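Local coordinates for protein endoribonuclease AbiQ (Lactococcus lactis, PDB 4GLK) that acts as the toxin of a type III toxin-antitoxin system, an RNA-cleaving endoribonuclease with anti-phage activity that is neutralised by its cognate antitoxin RNA AntiQ, at residues G85-I93 with I129-Y137. The protein carries 1 engineered substitution. Residues are numbered along the deposited sequence; the frame is centred on the assembly and turned at random.
Sequences GYLLHHNMI and IENKSEVVY
S133 OG and H89 ND1 form the hydrogen bond of this contact, 2.9 Å long and bent to 146°. Either atom could be the donor. The bond joins helix 126-143 to the antiparallel sheet of the ToxN/AbiQ fold, at a short 3-10 turn that interrupts strand 79-94. S133 OG also lies 3.1 Å from I129 O, one helical turn back.

The two ring nitrogens of H89 have different partners. S133 OG meets ND1 at the ring edge, near its plane. H89 NE2 is hydrogen-bonded to T72 on the neighbouring strand 71-76. Polar partners at both nitrogens probably fix the rotation of the ring. K132 lies over one face and crosses the H89 side chain at about a right angle. K132 CD sits 3.5 Å from the centroid of the H89 ring, 22° off the normal, a CH-pi contact shifted toward the CD2–NE2 side. Bends at chi3 (-89°) and chi4 let CD lie on the H89 ring while NZ hydrogen-bonds to the carbonyl oxygens of S68 and V71.

Apolar groups pack on both sides of this pair along the helix. L87 CD1 meets I129 CD1 at 3.8 Å. V136 packs on the 3-10 turn with both methyls: V136 CG2 touches H89 CB at 3.8 Å, while CG1 faces the backbone of H89 and H90. The M92 chain is extended beyond CG and runs toward the helix. M92 SD lies 3.9 Å from S133 CB, and M92 CE reaches Y137 CB at 4.0 Å, near the edge of the tyrosine ring.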
loop_
_atom_site.group_PDB
_atom_site.type_symbol
_atom_site.label_atom_id
_atom_site.label_comp_id
_atom_site.label_asym_id
_atom_site.label_seq_id
_atom_site.Cartn_x
_atom_site.Cartn_y
_atom_site.Cartn_z
ATOM N N GLY A 85 -5.465 1.885 11.560
ATOM C CA GLY A 85 -5.264 2.447 10.231
ATOM C C GLY A 85 -5.875 1.655 9.094
ATOM O O GLY A 85 -6.729 0.796 9.329
ATOM N N TYR A 86 -5.463 1.966 7.848
ATOM C CA TYR A 86 -6.005 1.351 6.623
ATOM C C TYR A 86 -4.966 1.091 5.567
ATOM O O TYR A 86 -4.165 1.974 5.242
ATOM C CB TYR A 86 -7.073 2.259 5.962
ATOM C CG TYR A 86 -8.090 2.825 6.928
ATOM C CD1 TYR A 86 -9.159 2.053 7.375
ATOM C CD2 TYR A 86 -7.946 4.110 7.449
ATOM C CE1 TYR A 86 -10.073 2.551 8.300
ATOM C CE2 TYR A 86 -8.850 4.617 8.381
ATOM C CZ TYR A 86 -9.918 3.838 8.795
ATOM O OH TYR A 86 -10.846 4.340 9.675
ATOM N N LEU A 87 -5.081 -0.079 4.935
ATOM C CA LEU A 87 -4.274 -0.453 3.796
ATOM C C LEU A 87 -5.123 -0.221 2.587
ATOM O O LEU A 87 -6.240 -0.726 2.509
ATOM C CB LEU A 87 -3.875 -1.916 3.846
ATOM C CG LEU A 87 -2.801 -2.297 4.785
ATOM C CD1 LEU A 87 -2.690 -3.789 4.782
ATOM C CD2 LEU A 87 -1.474 -1.659 4.383
ATOM N N LEU A 88 -4.605 0.543 1.644
ATOM C CA LEU A 88 -5.335 0.895 0.435
ATOM C C LEU A 88 -4.842 0.058 -0.749
ATOM O O LEU A 88 -4.053 0.539 -1.544
ATOM C CB LEU A 88 -5.113 2.396 0.193
ATOM C CG LEU A 88 -6.099 3.384 0.847
ATOM C CD1 LEU A 88 -6.062 3.321 2.354
ATOM C CD2 LEU A 88 -5.790 4.800 0.400
ATOM N N HIS A 89 -5.269 -1.217 -0.832
ATOM C CA HIS A 89 -4.905 -2.183 -1.897
ATOM C C HIS A 89 -5.064 -1.624 -3.304
ATOM O O HIS A 89 -4.222 -1.890 -4.167
ATOM C CB HIS A 89 -5.726 -3.480 -1.775
ATOM C CG HIS A 89 -5.518 -4.229 -0.502
ATOM N ND1 HIS A 89 -4.610 -5.272 -0.421
ATOM C CD2 HIS A 89 -6.114 -4.079 0.699
ATOM C CE1 HIS A 89 -4.685 -5.718 0.825
ATOM N NE2 HIS A 89 -5.575 -5.040 1.530
ATOM N N HIS A 90 -6.141 -0.844 -3.533
ATOM C CA HIS A 90 -6.429 -0.201 -4.813
ATOM C C HIS A 90 -5.366 0.803 -5.242
ATOM O O HIS A 90 -5.274 1.111 -6.426
ATOM C CB HIS A 90 -7.825 0.443 -4.809
ATOM C CG HIS A 90 -8.017 1.570 -3.839
ATOM N ND1 HIS A 90 -8.003 1.362 -2.472
ATOM C CD2 HIS A 90 -8.330 2.865 -4.077
ATOM C CE1 HIS A 90 -8.282 2.532 -1.924
ATOM N NE2 HIS A 90 -8.491 3.467 -2.845
ATOM N N ASN A 91 -4.545 1.279 -4.305
ATOM C CA ASN A 91 -3.459 2.231 -4.585
ATOM C C ASN A 91 -2.067 1.611 -4.457
ATOM O O ASN A 91 -1.065 2.339 -4.406
ATOM C CB ASN A 91 -3.591 3.469 -3.724
ATOM C CG ASN A 91 -4.786 4.298 -4.089
ATOM O OD1 ASN A 91 -5.223 4.360 -5.250
ATOM N ND2 ASN A 91 -5.387 4.882 -3.089
ATOM N N MET A 92 -1.995 0.280 -4.449
ATOM C CA MET A 92 -0.693 -0.391 -4.388
ATOM C C MET A 92 0.074 -0.149 -5.700
ATOM O O MET A 92 -0.536 0.131 -6.744
ATOM C CB MET A 92 -0.833 -1.887 -4.061
ATOM C CG MET A 92 -1.440 -2.673 -5.170
ATOM S SD MET A 92 -1.563 -4.403 -4.762
ATOM C CE MET A 92 -2.072 -5.028 -6.374
ATOM N N ILE A 93 1.412 -0.222 -5.632
ATOM C CA ILE A 93 2.258 0.063 -6.779
ATOM C C ILE A 93 3.431 -0.883 -6.896
ATOM O O ILE A 93 3.990 -1.313 -5.874
ATOM C CB ILE A 93 2.780 1.557 -6.712
ATOM C CG1 ILE A 93 3.484 1.863 -5.359
ATOM C CG2 ILE A 93 1.669 2.596 -7.054
ATOM C CD1 ILE A 93 4.345 3.157 -5.315
ATOM N N ILE A 129 -3.727 -10.239 3.573
ATOM C CA ILE A 129 -3.129 -9.103 2.847
ATOM C C ILE A 129 -2.706 -9.542 1.467
ATOM O O ILE A 129 -3.044 -8.882 0.482
ATOM C CB ILE A 129 -1.980 -8.429 3.650
ATOM C CG1 ILE A 129 -2.554 -7.767 4.916
ATOM C CG2 ILE A 129 -1.243 -7.385 2.789
ATOM C CD1 ILE A 129 -1.548 -7.290 5.871
ATOM N N GLU A 130 -1.971 -10.658 1.396
ATOM C CA GLU A 130 -1.475 -11.207 0.132
ATOM C C GLU A 130 -2.623 -11.582 -0.802
ATOM O O GLU A 130 -2.612 -11.150 -1.954
ATOM C CB GLU A 130 -0.528 -12.392 0.374
ATOM C CG GLU A 130 0.841 -11.964 0.894
ATOM C CD GLU A 130 1.866 -13.042 1.205
ATOM O OE1 GLU A 130 1.566 -14.247 1.028
ATOM O OE2 GLU A 130 2.986 -12.674 1.624
ATOM N N ASN A 131 -3.661 -12.264 -0.268
ATOM C CA ASN A 131 -4.841 -12.689 -1.045
ATOM C C ASN A 131 -5.746 -11.574 -1.513
ATOM O O ASN A 131 -6.180 -11.601 -2.662
ATOM C CB ASN A 131 -5.615 -13.784 -0.363
ATOM C CG ASN A 131 -4.934 -15.115 -0.531
ATOM O OD1 ASN A 131 -5.154 -15.811 -1.506
ATOM N ND2 ASN A 131 -4.060 -15.474 0.391
ATOM N N LYS A 132 -5.974 -10.571 -0.671
ATOM C CA LYS A 132 -6.779 -9.421 -1.078
ATOM C C LYS A 132 -6.083 -8.583 -2.151
ATOM O O LYS A 132 -6.756 -8.017 -2.999
ATOM C CB LYS A 132 -7.170 -8.530 0.099
ATOM C CG LYS A 132 -8.373 -7.693 -0.298
ATOM C CD LYS A 132 -8.459 -6.401 0.382
ATOM C CE LYS A 132 -9.222 -6.544 1.646
ATOM N NZ LYS A 132 -10.135 -5.410 1.845
ATOM N N SER A 133 -4.741 -8.476 -2.096
ATOM C CA SER A 133 -3.974 -7.764 -3.123
ATOM C C SER A 133 -4.135 -8.465 -4.466
ATOM O O SER A 133 -4.337 -7.798 -5.481
ATOM C CB SER A 133 -2.512 -7.632 -2.717
ATOM O OG SER A 133 -2.464 -6.743 -1.614
ATOM N N GLU A 134 -4.104 -9.804 -4.455
ATOM C CA GLU A 134 -4.298 -10.678 -5.617
ATOM C C GLU A 134 -5.691 -10.493 -6.182
ATOM O O GLU A 134 -5.807 -10.341 -7.391
ATOM C CB GLU A 134 -4.119 -12.155 -5.231
ATOM C CG GLU A 134 -3.033 -12.868 -5.995
ATOM C CD GLU A 134 -3.091 -14.366 -5.771
ATOM O OE1 GLU A 134 -3.654 -15.066 -6.643
ATOM O OE2 GLU A 134 -2.612 -14.837 -4.712
ATOM N N VAL A 135 -6.747 -10.522 -5.320
ATOM C CA VAL A 135 -8.129 -10.282 -5.763
ATOM C C VAL A 135 -8.187 -8.897 -6.449
ATOM O O VAL A 135 -8.619 -8.795 -7.571
ATOM C CB VAL A 135 -9.157 -10.376 -4.600
ATOM C CG1 VAL A 135 -10.536 -9.862 -5.025
ATOM C CG2 VAL A 135 -9.273 -11.801 -4.077
ATOM N N VAL A 136 -7.709 -7.860 -5.803
ATOM C CA VAL A 136 -7.734 -6.487 -6.352
ATOM C C VAL A 136 -6.991 -6.433 -7.716
ATOM O O VAL A 136 -7.508 -5.863 -8.683
ATOM C CB VAL A 136 -7.170 -5.469 -5.315
ATOM C CG1 VAL A 136 -7.036 -4.081 -5.915
ATOM C CG2 VAL A 136 -8.050 -5.421 -4.065
ATOM N N TYR A 137 -5.806 -7.057 -7.781
ATOM C CA TYR A 137 -4.977 -7.107 -8.999
ATOM C C TYR A 137 -5.724 -7.756 -10.164
ATOM O O TYR A 137 -5.854 -7.136 -11.220
ATOM C CB TYR A 137 -3.668 -7.846 -8.719
ATOM C CG TYR A 137 -2.670 -7.805 -9.855
ATOM C CD1 TYR A 137 -1.805 -6.728 -10.009
ATOM C CD2 TYR A 137 -2.561 -8.864 -10.752
ATOM C CE1 TYR A 137 -0.858 -6.702 -11.031
ATOM C CE2 TYR A 137 -1.614 -8.851 -11.778
ATOM C CZ TYR A 137 -0.772 -7.764 -11.917
ATOM O OH TYR A 137 0.158 -7.739 -12.924
#